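PDB 4C97: CAS6A from Thermus thermophilus, which probably acts as an endoribonuclease of the Cas6 family, processing CRISPR RNA in antiviral defence. Local coordinates for residues A[11-16]-A[96-101]; A[18-23]-A[57-62]; A[177-182]-A[199-204]. The protein carries 1 engineered substitution. All coordinates share one frame; numbering follows the deposited sequence.

Contact 1. Residues A[11-16]-A[96-101]; sequences VLVLEG and AVLQEG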
ATOM      1  N   VAL A  11      -7.273  10.229   0.036  1.00 14.08           N
ATOM      2  CA  VAL A  11      -8.525   9.504   0.192  1.00 12.83           C
ATOM      3  C   VAL A  11      -9.696  10.274  -0.405  1.00 17.27           C
ATOM      4  O   VAL A  11      -9.888  11.457  -0.110  1.00 15.18           O
ATOM      5  CB  VAL A  11      -8.821   9.196   1.661  1.00 13.04           C
ATOM      6  CG1 VAL A  11     -10.235   8.637   1.829  1.00 15.71           C
ATOM      7  CG2 VAL A  11      -7.800   8.171   2.219  1.00 14.26           C
ATOM      8  N   LEU A  12     -10.468   9.597  -1.249  1.00 15.81           N
ATOM      9  CA  LEU A  12     -11.711  10.157  -1.793  1.00 14.99           C
ATOM     10  C   LEU A  12     -12.867   9.627  -0.967  1.00 15.58           C
ATOM     11  O   LEU A  12     -13.176   8.416  -1.010  1.00 15.29           O
ATOM     12  CB  LEU A  12     -11.923   9.742  -3.257  1.00 16.85           C
ATOM     13  CG  LEU A  12     -11.068  10.402  -4.337  1.00 27.23           C
ATOM     14  CD1 LEU A  12      -9.593  10.423  -3.984  1.00 36.12           C
ATOM     15  CD2 LEU A  12     -11.288   9.694  -5.672  1.00 29.45           C
ATOM     16  N   VAL A  13     -13.494  10.539  -0.228  1.00 16.63           N
ATOM     17  CA  VAL A  13     -14.656  10.226   0.583  1.00 17.65           C
ATOM     18  C   VAL A  13     -15.854  10.243  -0.356  1.00 21.60           C
ATOM     19  O   VAL A  13     -16.088  11.225  -1.052  1.00 21.80           O
ATOM     20  CB  VAL A  13     -14.847  11.232   1.729  1.00 21.82           C
ATOM     21  CG1 VAL A  13     -16.104  10.921   2.526  1.00 22.40           C
ATOM     22  CG2 VAL A  13     -13.635  11.228   2.631  1.00 23.08           C
ATOM     23  N   LEU A  14     -16.602   9.144  -0.383  1.00 19.63           N
ATOM     24  CA  LEU A  14     -17.584   8.930  -1.444  1.00 19.89           C
ATOM     25  C   LEU A  14     -19.001   8.912  -0.916  1.00 22.67           C
ATOM     26  O   LEU A  14     -19.277   8.306   0.112  1.00 27.33           O
ATOM     27  CB  LEU A  14     -17.303   7.593  -2.145  1.00 18.96           C
ATOM     28  CG  LEU A  14     -15.910   7.445  -2.754  1.00 17.42           C
ATOM     29  CD1 LEU A  14     -15.703   5.998  -3.212  1.00 21.24           C
ATOM     30  CD2 LEU A  14     -15.662   8.431  -3.886  1.00 17.69           C
ATOM     31  N   GLU A  15     -19.909   9.561  -1.638  1.00 32.01           N
ATOM     32  CA  GLU A  15     -21.324   9.389  -1.357  1.00 41.33           C
ATOM     33  C   GLU A  15     -21.988   8.711  -2.544  1.00 25.65           C
ATOM     34  O   GLU A  15     -21.752   9.065  -3.701  1.00 29.50           O
ATOM     35  CB  GLU A  15     -22.005  10.710  -0.970  1.00 51.44           C
ATOM     36  CG  GLU A  15     -21.449  11.935  -1.649  1.00 64.76           C
ATOM     37  CD  GLU A  15     -22.229  13.207  -1.313  1.00 77.37           C
ATOM     38  OE1 GLU A  15     -23.300  13.102  -0.678  1.00 81.99           O
ATOM     39  OE2 GLU A  15     -21.768  14.310  -1.684  1.00 79.10           O
ATOM     40  N   GLY A  16     -22.818   7.729  -2.234  1.00 29.26           N
ATOM     41  CA  GLY A  16     -23.430   6.888  -3.238  1.00 35.33           C
ATOM     42  C   GLY A  16     -23.641   5.507  -2.677  1.00 34.38           C
ATOM     43  O   GLY A  16     -23.183   5.200  -1.582  1.00 40.57           O
ATOM     44  N   ALA A  96     -15.155  14.723  -0.524  1.00 26.79           N
ATOM     45  CA  ALA A  96     -13.923  15.343  -0.082  1.00 22.91           C
ATOM     46  C   ALA A  96     -12.741  14.550  -0.590  1.00 21.24           C
ATOM     47  O   ALA A  96     -12.823  13.338  -0.773  1.00 21.83           O
ATOM     48  CB  ALA A  96     -13.892  15.432   1.448  1.00 25.38           C
ATOM     49  N   VAL A  97     -11.643  15.254  -0.825  1.00 28.61           N
ATOM     50  CA  VAL A  97     -10.374  14.634  -1.125  1.00 23.10           C
ATOM     51  C   VAL A  97      -9.431  15.000   0.009  1.00 24.42           C
ATOM     52  O   VAL A  97      -9.117  16.172   0.208  1.00 25.28           O
ATOM     53  CB  VAL A  97      -9.829  15.125  -2.470  1.00 24.04           C
ATOM     54  CG1 VAL A  97      -8.484  14.502  -2.764  1.00 26.92           C
ATOM     55  CG2 VAL A  97     -10.820  14.793  -3.574  1.00 25.92           C
ATOM     56  N   LEU A  98      -8.987  13.986   0.745  1.00 22.51           N
ATOM     57  CA  LEU A  98      -8.231  14.186   1.982  1.00 24.00           C
ATOM     58  C   LEU A  98      -6.786  13.704   1.898  1.00 20.93           C
ATOM     59  O   LEU A  98      -6.516  12.618   1.388  1.00 17.96           O
ATOM     60  CB  LEU A  98      -8.921  13.426   3.116  1.00 18.78           C
ATOM     61  CG  LEU A  98     -10.396  13.758   3.344  1.00 23.08           C
ATOM     62  CD1 LEU A  98     -10.928  12.899   4.474  1.00 24.72           C
ATOM     63  CD2 LEU A  98     -10.556  15.240   3.655  1.00 29.75           C
ATOM     64  N   GLN A  99      -5.865  14.524   2.416  1.00 21.28           N
ATOM     65  CA  GLN A  99      -4.474  14.127   2.592  1.00 22.06           C
ATOM     66  C   GLN A  99      -4.138  13.933   4.078  1.00 19.40           C
ATOM     67  O   GLN A  99      -3.026  13.562   4.436  1.00 22.26           O
ATOM     68  CB  GLN A  99      -3.555  15.182   1.985  1.00 41.03           C
ATOM     69  CG  GLN A  99      -3.629  16.528   2.672  1.00 50.80           C
ATOM     70  CD  GLN A  99      -2.612  17.505   2.126  1.00 55.80           C
ATOM     71  OE1 GLN A  99      -2.397  17.585   0.915  1.00 50.54           O
ATOM     72  NE2 GLN A  99      -1.958  18.238   3.021  1.00 54.67           N
ATOM     73  N   GLU A 100      -5.115  14.211   4.931  1.00 20.03           N
ATOM     74  CA  GLU A 100      -4.995  14.051   6.372  1.00 21.34           C
ATOM     75  C   GLU A 100      -6.419  13.942   6.880  1.00 24.40           C
ATOM     76  O   GLU A 100      -7.372  14.223   6.148  1.00 26.12           O
ATOM     77  CB  GLU A 100      -4.295  15.268   7.001  1.00 26.75           C
ATOM     78  CG  GLU A 100      -5.049  16.583   6.835  1.00 35.40           C
ATOM     79  CD  GLU A 100      -4.291  17.783   7.406  1.00 49.40           C
ATOM     80  OE1 GLU A 100      -3.746  17.678   8.525  1.00 53.87           O
ATOM     81  OE2 GLU A 100      -4.242  18.828   6.729  1.00 54.43           O
ATOM     82  N   GLY A 101      -6.581  13.538   8.127  1.00 24.21           N
ATOM     83  CA  GLY A 101      -7.901  13.480   8.720  1.00 30.83           C
ATOM     84  C   GLY A 101      -8.712  12.283   8.273  1.00 25.64           C
ATOM     85  O   GLY A 101      -9.931  12.291   8.363  1.00 27.22           O
TER

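Contact 2. Residues A[18-23]-A[57-62]; sequences GLPEPL and GAAWAR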
ATOM      1  N   GLY A  18     -23.195   1.468  -2.445  1.00 45.63           N
ATOM      2  CA  GLY A  18     -22.239   0.412  -2.725  1.00 48.42           C
ATOM      3  C   GLY A  18     -20.812   0.771  -2.373  1.00 40.69           C
ATOM      4  O   GLY A  18     -20.557   1.739  -1.658  1.00 35.55           O
ATOM      5  N   LEU A  19     -19.878  -0.032  -2.869  1.00 30.40           N
ATOM      6  CA  LEU A  19     -18.470   0.241  -2.694  1.00 29.48           C
ATOM      7  C   LEU A  19     -17.789   0.320  -4.033  1.00 22.75           C
ATOM      8  O   LEU A  19     -18.264  -0.237  -5.013  1.00 23.30           O
ATOM      9  CB  LEU A  19     -17.812  -0.846  -1.859  1.00 42.19           C
ATOM     10  CG  LEU A  19     -18.204  -0.802  -0.388  1.00 44.53           C
ATOM     11  CD1 LEU A  19     -18.545  -2.194   0.090  1.00 51.64           C
ATOM     12  CD2 LEU A  19     -17.066  -0.188   0.416  1.00 33.62           C
ATOM     13  N   PRO A  20     -16.664   1.021  -4.082  1.00 18.10           N
ATOM     14  CA  PRO A  20     -15.911   1.008  -5.332  1.00 17.69           C
ATOM     15  C   PRO A  20     -15.503  -0.398  -5.708  1.00 16.85           C
ATOM     16  O   PRO A  20     -15.365  -1.264  -4.832  1.00 18.12           O
ATOM     17  CB  PRO A  20     -14.665   1.832  -4.994  1.00 17.46           C
ATOM     18  CG  PRO A  20     -15.021   2.624  -3.833  1.00 22.05           C
ATOM     19  CD  PRO A  20     -15.971   1.803  -3.047  1.00 20.60           C
ATOM     20  N   GLU A  21     -15.351  -0.612  -7.009  1.00 16.76           N
ATOM     21  CA  GLU A  21     -14.929  -1.882  -7.569  1.00 16.98           C
ATOM     22  C   GLU A  21     -13.495  -1.722  -8.074  1.00 18.51           C
ATOM     23  O   GLU A  21     -13.135  -0.668  -8.581  1.00 18.96           O
ATOM     24  CB  GLU A  21     -15.857  -2.270  -8.700  1.00 21.23           C
ATOM     25  CG  GLU A  21     -17.243  -2.571  -8.208  1.00 23.15           C
ATOM     26  CD  GLU A  21     -18.220  -2.869  -9.319  1.00 27.42           C
ATOM     27  OE1 GLU A  21     -17.838  -2.786 -10.512  1.00 26.38           O
ATOM     28  OE2 GLU A  21     -19.383  -3.191  -8.987  1.00 34.97           O
ATOM     29  N   PRO A  22     -12.656  -2.752  -7.883  1.00 17.47           N
ATOM     30  CA  PRO A  22     -11.241  -2.681  -8.256  1.00 14.37           C
ATOM     31  C   PRO A  22     -10.968  -2.188  -9.678  1.00 13.55           C
ATOM     32  O   PRO A  22     -10.206  -1.244  -9.902  1.00 14.43           O
ATOM     33  CB  PRO A  22     -10.790  -4.132  -8.117  1.00 20.61           C
ATOM     34  CG  PRO A  22     -11.652  -4.693  -7.056  1.00 20.39           C
ATOM     35  CD  PRO A  22     -12.959  -3.973  -7.126  1.00 14.06           C
ATOM     36  N   LEU A  23     -11.606  -2.834 -10.645  1.00 16.36           N
ATOM     37  CA  LEU A  23     -11.394  -2.452 -12.040  1.00 14.20           C
ATOM     38  C   LEU A  23     -11.959  -1.065 -12.375  1.00 14.41           C
ATOM     39  O   LEU A  23     -11.323  -0.303 -13.110  1.00 17.31           O
ATOM     40  CB  LEU A  23     -11.914  -3.530 -12.978  1.00 19.31           C
ATOM     41  CG  LEU A  23     -10.963  -4.726 -12.852  1.00 27.42           C
ATOM     42  CD1 LEU A  23     -11.690  -5.998 -13.005  1.00 24.10           C
ATOM     43  CD2 LEU A  23      -9.812  -4.610 -13.842  1.00 25.72           C
ATOM     44  N   GLY A  57     -22.601   3.294   2.550  1.00 34.45           N
ATOM     45  CA  GLY A  57     -22.982   4.588   3.082  1.00 29.29           C
ATOM     46  C   GLY A  57     -21.823   5.386   3.642  1.00 35.76           C
ATOM     47  O   GLY A  57     -21.991   6.552   4.000  1.00 40.54           O
ATOM     48  N   ALA A  58     -20.651   4.760   3.723  1.00 29.45           N
ATOM     49  CA  ALA A  58     -19.443   5.424   4.210  1.00 30.99           C
ATOM     50  C   ALA A  58     -18.235   4.792   3.537  1.00 24.95           C
ATOM     51  O   ALA A  58     -17.290   4.322   4.195  1.00 25.00           O
ATOM     52  CB  ALA A  58     -19.340   5.318   5.724  1.00 32.66           C
ATOM     53  N   ALA A  59     -18.284   4.785   2.211  1.00 24.89           N
ATOM     54  CA  ALA A  59     -17.254   4.174   1.387  1.00 25.73           C
ATOM     55  C   ALA A  59     -16.196   5.196   1.032  1.00 16.64           C
ATOM     56  O   ALA A  59     -16.440   6.407   1.044  1.00 18.03           O
ATOM     57  CB  ALA A  59     -17.869   3.588   0.116  1.00 25.55           C
ATOM     58  N   TRP A  60     -15.005   4.706   0.740  1.00 17.29           N
ATOM     59  CA  TRP A  60     -13.962   5.587   0.268  1.00 14.44           C
ATOM     60  C   TRP A  60     -13.041   4.870  -0.698  1.00 13.14           C
ATOM     61  O   TRP A  60     -12.987   3.637  -0.747  1.00 12.78           O
ATOM     62  CB  TRP A  60     -13.158   6.144   1.443  1.00 15.64           C
ATOM     63  CG  TRP A  60     -12.650   5.069   2.387  1.00 14.43           C
ATOM     64  CD1 TRP A  60     -13.272   4.619   3.512  1.00 18.30           C
ATOM     65  CD2 TRP A  60     -11.422   4.342   2.287  1.00 13.34           C
ATOM     66  NE1 TRP A  60     -12.514   3.635   4.110  1.00 17.90           N
ATOM     67  CE2 TRP A  60     -11.375   3.443   3.373  1.00 15.94           C
ATOM     68  CE3 TRP A  60     -10.361   4.335   1.376  1.00 12.22           C
ATOM     69  CZ2 TRP A  60     -10.312   2.576   3.573  1.00 15.13           C
ATOM     70  CZ3 TRP A  60      -9.313   3.462   1.567  1.00 14.47           C
ATOM     71  CH2 TRP A  60      -9.299   2.593   2.659  1.00 13.46           C
ATOM     72  N   ALA A  61     -12.306   5.672  -1.457  1.00 14.10           N
ATOM     73  CA  ALA A  61     -11.250   5.141  -2.299  1.00 13.28           C
ATOM     74  C   ALA A  61      -9.975   5.860  -1.960  1.00 11.65           C
ATOM     75  O   ALA A  61     -10.013   6.911  -1.326  1.00 13.03           O
ATOM     76  CB  ALA A  61     -11.580   5.315  -3.744  1.00 15.73           C
ATOM     77  N   ARG A  62      -8.848   5.302  -2.373  1.00 14.04           N
ATOM     78  CA  ARG A  62      -7.573   5.941  -2.094  1.00 16.62           C
ATOM     79  C   ARG A  62      -6.573   5.750  -3.221  1.00 12.20           C
ATOM     80  O   ARG A  62      -6.521   4.700  -3.880  1.00 14.26           O
ATOM     81  CB  ARG A  62      -6.998   5.501  -0.732  1.00 21.29           C
ATOM     82  CG  ARG A  62      -5.942   4.462  -0.786  1.00 25.87           C
ATOM     83  CD  ARG A  62      -5.654   3.888   0.605  1.00 15.96           C
ATOM     84  NE  ARG A  62      -4.644   4.567   1.413  1.00 15.29           N
ATOM     85  CZ  ARG A  62      -3.438   4.070   1.709  1.00 13.95           C
ATOM     86  NH1 ARG A  62      -3.033   2.905   1.200  1.00 14.46           N
ATOM     87  NH2 ARG A  62      -2.624   4.737   2.515  1.00 15.52           N
TER
HETATM   88  O   HOH W   1     -21.785   3.515  -0.088  1.00 33.94           O

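Contact 3. Residues A[177-182]-A[199-204]; sequences VRSLEG and RVVYHL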
ATOM      1  N   VAL A 177       8.726 -14.861  11.948  1.00 12.15           N
ATOM      2  CA  VAL A 177       7.416 -14.459  12.375  1.00 11.05           C
ATOM      3  C   VAL A 177       7.235 -14.767  13.836  1.00 12.25           C
ATOM      4  O   VAL A 177       7.395 -15.905  14.257  1.00 14.73           O
ATOM      5  CB  VAL A 177       6.317 -15.149  11.543  1.00 11.93           C
ATOM      6  CG1 VAL A 177       4.969 -14.917  12.159  1.00 12.14           C
ATOM      7  CG2 VAL A 177       6.326 -14.636  10.093  1.00 12.64           C
ATOM      8  N   ARG A 178       6.913 -13.746  14.619  1.00 12.69           N
ATOM      9  CA  ARG A 178       6.608 -13.911  16.032  1.00 15.10           C
ATOM     10  C   ARG A 178       5.144 -14.305  16.246  1.00 18.18           C
ATOM     11  O   ARG A 178       4.845 -15.140  17.085  1.00 16.29           O
ATOM     12  CB  ARG A 178       6.921 -12.632  16.824  1.00 15.41           C
ATOM     13  CG  ARG A 178       6.393 -12.652  18.246  1.00 34.08           C
ATOM     14  CD  ARG A 178       6.529 -11.291  18.872  1.00 46.41           C
ATOM     15  NE  ARG A 178       7.929 -10.991  19.122  1.00 48.94           N
ATOM     16  CZ  ARG A 178       8.389  -9.782  19.416  1.00 59.60           C
ATOM     17  NH1 ARG A 178       7.555  -8.751  19.484  1.00 67.71           N
ATOM     18  NH2 ARG A 178       9.681  -9.606  19.640  1.00 49.14           N
ATOM     19  N   SER A 179       4.224 -13.680  15.519  1.00 14.71           N
ATOM     20  CA  SER A 179       2.824 -14.051  15.603  1.00 13.61           C
ATOM     21  C   SER A 179       2.101 -13.809  14.288  1.00 11.40           C
ATOM     22  O   SER A 179       2.508 -12.971  13.468  1.00 11.11           O
ATOM     23  CB  SER A 179       2.106 -13.299  16.716  1.00 15.71           C
ATOM     24  OG  SER A 179       2.172 -11.916  16.492  1.00 21.15           O
ATOM     25  N   LEU A 180       1.014 -14.547  14.109  1.00 11.68           N
ATOM     26  CA  LEU A 180       0.168 -14.383  12.931  1.00 11.02           C
ATOM     27  C   LEU A 180      -1.257 -14.681  13.300  1.00 11.98           C
ATOM     28  O   LEU A 180      -1.525 -15.625  14.040  1.00 13.83           O
ATOM     29  CB  LEU A 180       0.625 -15.304  11.805  1.00 10.82           C
ATOM     30  CG  LEU A 180      -0.188 -15.426  10.519  1.00 13.39           C
ATOM     31  CD1 LEU A 180       0.755 -15.774   9.373  1.00 16.45           C
ATOM     32  CD2 LEU A 180      -1.317 -16.463  10.612  1.00 13.16           C
ATOM     33  N   GLU A 181      -2.176 -13.875  12.782  1.00 11.40           N
ATOM     34  CA  GLU A 181      -3.587 -14.144  12.959  1.00 12.19           C
ATOM     35  C   GLU A 181      -4.338 -13.614  11.775  1.00 12.21           C
ATOM     36  O   GLU A 181      -4.274 -12.427  11.473  1.00 11.12           O
ATOM     37  CB  GLU A 181      -4.133 -13.534  14.247  1.00 16.30           C
ATOM     38  CG  GLU A 181      -5.590 -13.842  14.433  1.00 20.37           C
ATOM     39  CD  GLU A 181      -6.132 -13.491  15.804  1.00 29.48           C
ATOM     40  OE1 GLU A 181      -5.589 -12.576  16.451  1.00 27.67           O
ATOM     41  OE2 GLU A 181      -7.115 -14.138  16.220  1.00 35.21           O
ATOM     42  N   GLY A 182      -5.079 -14.484  11.111  1.00 11.97           N
ATOM     43  CA  GLY A 182      -5.837 -14.018   9.970  1.00 11.60           C
ATOM     44  C   GLY A 182      -6.422 -15.124   9.146  1.00 12.10           C
ATOM     45  O   GLY A 182      -6.522 -16.274   9.603  1.00 13.02           O
ATOM     46  N   ARG A 199      -3.189  -9.897  10.782  1.00 10.56           N
ATOM     47  CA  ARG A 199      -2.054  -9.234  11.398  1.00  9.90           C
ATOM     48  C   ARG A 199      -0.897 -10.202  11.526  1.00 10.29           C
ATOM     49  O   ARG A 199      -1.081 -11.346  11.978  1.00 13.05           O
ATOM     50  CB  ARG A 199      -2.453  -8.725  12.783  1.00 10.68           C
ATOM     51  CG  ARG A 199      -1.367  -8.036  13.561  1.00 25.44           C
ATOM     52  CD  ARG A 199      -1.967  -7.503  14.864  1.00 32.72           C
ATOM     53  NE  ARG A 199      -1.074  -6.620  15.604  1.00 38.51           N
ATOM     54  CZ  ARG A 199      -0.124  -7.044  16.423  1.00 40.82           C
ATOM     55  NH1 ARG A 199       0.066  -8.342  16.592  1.00 47.77           N
ATOM     56  NH2 ARG A 199       0.640  -6.171  17.067  1.00 48.45           N
ATOM     57  N   VAL A 200       0.290  -9.744  11.137  1.00  9.81           N
ATOM     58  CA  VAL A 200       1.494 -10.547  11.331  1.00  9.54           C
ATOM     59  C   VAL A 200       2.546  -9.685  12.029  1.00 10.91           C
ATOM     60  O   VAL A 200       2.734  -8.531  11.667  1.00 12.39           O
ATOM     61  CB  VAL A 200       2.053 -11.062   9.987  1.00  9.10           C
ATOM     62  CG1 VAL A 200       3.253 -11.955  10.250  1.00  9.75           C
ATOM     63  CG2 VAL A 200       0.986 -11.832   9.206  1.00 10.05           C
ATOM     64  N   VAL A 201       3.216 -10.252  13.038  1.00 11.07           N
ATOM     65  CA  VAL A 201       4.355  -9.569  13.641  1.00 11.84           C
ATOM     66  C   VAL A 201       5.646 -10.276  13.217  1.00 10.19           C
ATOM     67  O   VAL A 201       5.868 -11.438  13.531  1.00 10.88           O
ATOM     68  CB  VAL A 201       4.238  -9.504  15.163  1.00 13.33           C
ATOM     69  CG1 VAL A 201       5.396  -8.696  15.738  1.00 15.89           C
ATOM     70  CG2 VAL A 201       2.900  -8.891  15.575  1.00 12.77           C
ATOM     71  N   TYR A 202       6.471  -9.529  12.499  1.00 10.02           N
ATOM     72  CA  TYR A 202       7.786  -9.945  12.020  1.00 11.61           C
ATOM     73  C   TYR A 202       8.842  -9.541  13.017  1.00 13.19           C
ATOM     74  O   TYR A 202       8.705  -8.530  13.712  1.00 12.25           O
ATOM     75  CB  TYR A 202       8.087  -9.308  10.651  1.00  9.09           C
ATOM     76  CG  TYR A 202       7.042  -9.710   9.638  1.00  9.83           C
ATOM     77  CD1 TYR A 202       7.137 -10.919   8.964  1.00 10.74           C
ATOM     78  CD2 TYR A 202       5.936  -8.907   9.404  1.00  9.74           C
ATOM     79  CE1 TYR A 202       6.166 -11.310   8.071  1.00  9.37           C
ATOM     80  CE2 TYR A 202       4.954  -9.282   8.505  1.00  9.01           C
ATOM     81  CZ  TYR A 202       5.079 -10.495   7.845  1.00  9.34           C
ATOM     82  OH  TYR A 202       4.115 -10.918   6.979  1.00 11.00           O
ATOM     83  N   HIS A 203       9.893 -10.347  13.100  1.00 11.85           N
ATOM     84  CA  HIS A 203      10.952 -10.089  14.044  1.00 11.07           C
ATOM     85  C   HIS A 203      12.271 -10.470  13.410  1.00 14.91           C
ATOM     86  O   HIS A 203      12.401 -11.576  12.869  1.00 15.00           O
ATOM     87  CB  HIS A 203      10.731 -10.905  15.296  1.00 12.07           C
ATOM     88  CG  HIS A 203      11.881 -10.852  16.237  1.00 16.89           C
ATOM     89  ND1 HIS A 203      12.182  -9.724  16.962  1.00 18.85           N
ATOM     90  CD2 HIS A 203      12.811 -11.776  16.564  1.00 18.51           C
ATOM     91  CE1 HIS A 203      13.251  -9.954  17.706  1.00 20.98           C
ATOM     92  NE2 HIS A 203      13.655 -11.194  17.477  1.00 22.41           N
ATOM     93  N   LEU A 204      13.239  -9.563  13.485  1.00 14.04           N
ATOM     94  CA  LEU A 204      14.572  -9.790  12.942  1.00 12.94           C
ATOM     95  C   LEU A 204      15.576  -9.995  14.076  1.00 14.90           C
ATOM     96  O   LEU A 204      15.994  -9.030  14.738  1.00 15.51           O
ATOM     97  CB  LEU A 204      15.002  -8.602  12.074  1.00 15.48           C
ATOM     98  CG  LEU A 204      16.403  -8.691  11.467  1.00 13.83           C
ATOM     99  CD1 LEU A 204      16.639 -10.017  10.775  1.00 16.90           C
ATOM    100  CD2 LEU A 204      16.648  -7.538  10.500  1.00 17.87           C
TER
HETATM  101  O   HOH W   2      -0.377 -11.379  15.050  1.00 21.31           O

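Contact 1. Residues A[11-16]-A[96-101]
Val11 and Leu98 are joined by two backbone hydrogen bonds, one in each direction, and form the hydrogen-bonded pair of an antiparallel strand contact. Val11 N gives its proton to Leu98 O and Leu98 N to Val11 O, both at 2.8 Å and nearly straight, with each donor lying in the plane of the carbonyl it meets. Farther along, Val13 N donates a third bond to Ala96 O, at 2.9 Å. Two longer CA-H...O contacts fill the gaps between these bonds: Val97 CA lies 3.4 Å from Val11 O, and Leu12 CA 3.5 Å from Ala96 O. Ala96 N, by contrast, is buried without a partner. A further backbone hydrogen bond joins Val13 to Arg95.

The apolar side chains divide between the two faces of the sheet. Val11, Val13, Ala96 and Leu98 share one. There, with Val13 CG1 anti to the backbone N (chi1 177°), Val13 CG2 lies beside that N and meets Leu98 CD1 at 3.7 Å in a diagonal contact, while Val13 CB faces Ala96 CB at 4.3 Å. On the other face the non-hydrogen-bonded pair Leu12 and Val97 touches more lightly, CD1 to CG1 at 4.4 Å.

Among outside partners, Arg95 makes a salt bridge with Glu15, and Glu82 accepts a hydrogen bond from Val97 N. The pairing joins strands 6-15 and 91-109, the first and last strands of a ferredoxin-like unit. Strand 58-65 flanks 6-15 on its far side, and Tyr79 of helix 68-79 packs on Val97.

Contact 2. Residues A[18-23]-A[57-62]
Ala59 turns its methyl toward the loop 18-20, where it meets three consecutive residues. Its CB lies 3.7 Å from Gly18 O and 3.9 Å from Leu19 CD2, with Pro20 CD slightly farther off at 4.1 Å. Leu19 CB points neither at the strand nor away from it; chi1 of -72° sets CG beside the backbone N, and the CD2 branch ends against the alanine.

Pro20 is the second main partner. Its CB points at strand 58-65, and the ring rests by its CG against the backbone, 3.8 Å from Trp60 O, with Ala61 CB at 4.4 Å. Leu14 and Phe52 also pack on this ring, which places it over neighbouring strands of the same sheet. The Trp60 side chain leaves on the other side of the strand, where it stacks with Trp104, meets His102 edge-to-face and comes within about 4 Å of a bound sulfate, probably taken up from the crystallisation liquor.

Gly18 joins mainly through its carbonyl. A water donates to Gly18 O at 2.7 Å and accepts from Gly57 N at 2.8 Å, linking the two backbones where they are farther apart.

The loop leads into helix 22-36, with Glu21 at its N-cap position. Residues 18-20 are thus seated on strand 58-65 chiefly by apolar groups in van der Waals contact, and the polar part of the join is left to the water bridge.

Contact 3. Residues A[177-182]-A[199-204]
Ser179 chi1 of 60° sets OG between the backbone N and the carbonyl carbon, and Val201 has CG1 anti to its N (chi1 -176°), which leaves CG2 beside that N; Ser179 OG and Val201 CG2 thus meet at 3.2 Å. A water hydrogen-bonded to Ser179 OG also donates to Arg199 O, bridging the strands.

The backbones pair antiparallel, interrupted by a classic beta bulge in which Arg178 and Ser179 both face Val201. Val201 O accepts from Arg178 N at 2.8 Å and, weakly, from Ser179 N at 3.4 Å, while Val201 N returns a bond to Ser179 O. Beyond the bulge, Glu181 and Arg199 exchange two bonds.

On the opposite face Val177 CG2 lies 3.9 Å from Tyr202 CE1, and Leu180 CD1 is 4.0 Å from Val200 CG2.

The guanidinium plane of Arg178 is tilted 30° to the His203 ring; Arg178 NH2 makes a salt bridge and His203 ND1 a hydrogen bond to Asp121 OD1 of strand 121-127, and Arg199 pairs with Glu241. In this second ferredoxin-like unit the pair is thus largely apolar on the Val200 and Tyr202 face, Tyr202 OH bonding Pro142 O, while carboxylates probably offset positive charge on the other.

Overall arrangement
From the N terminus, strand 6-15 opens contact 1, then runs into the loop 18-20 that opens contact 2, which closes when the chain returns along strand 58-65. Contact 1 closes later, at strand 91-109, so contact 2 is nested within its loop. The two touch, since strand 6-15 lies between 58-65 and 91-109 in one antiparallel sheet, and their centres are 11 Å apart. Contact 3 follows in series: a short loop, containing strand 194-197, joins strands 176-186 and 199-203 of the other five-stranded sheet. Its centre lies about 31 and 29 Å from those of contacts 1 and 2. Contacts 1 and 2 tie together the N-terminal ferredoxin-like unit, contact 3 the C-terminal one.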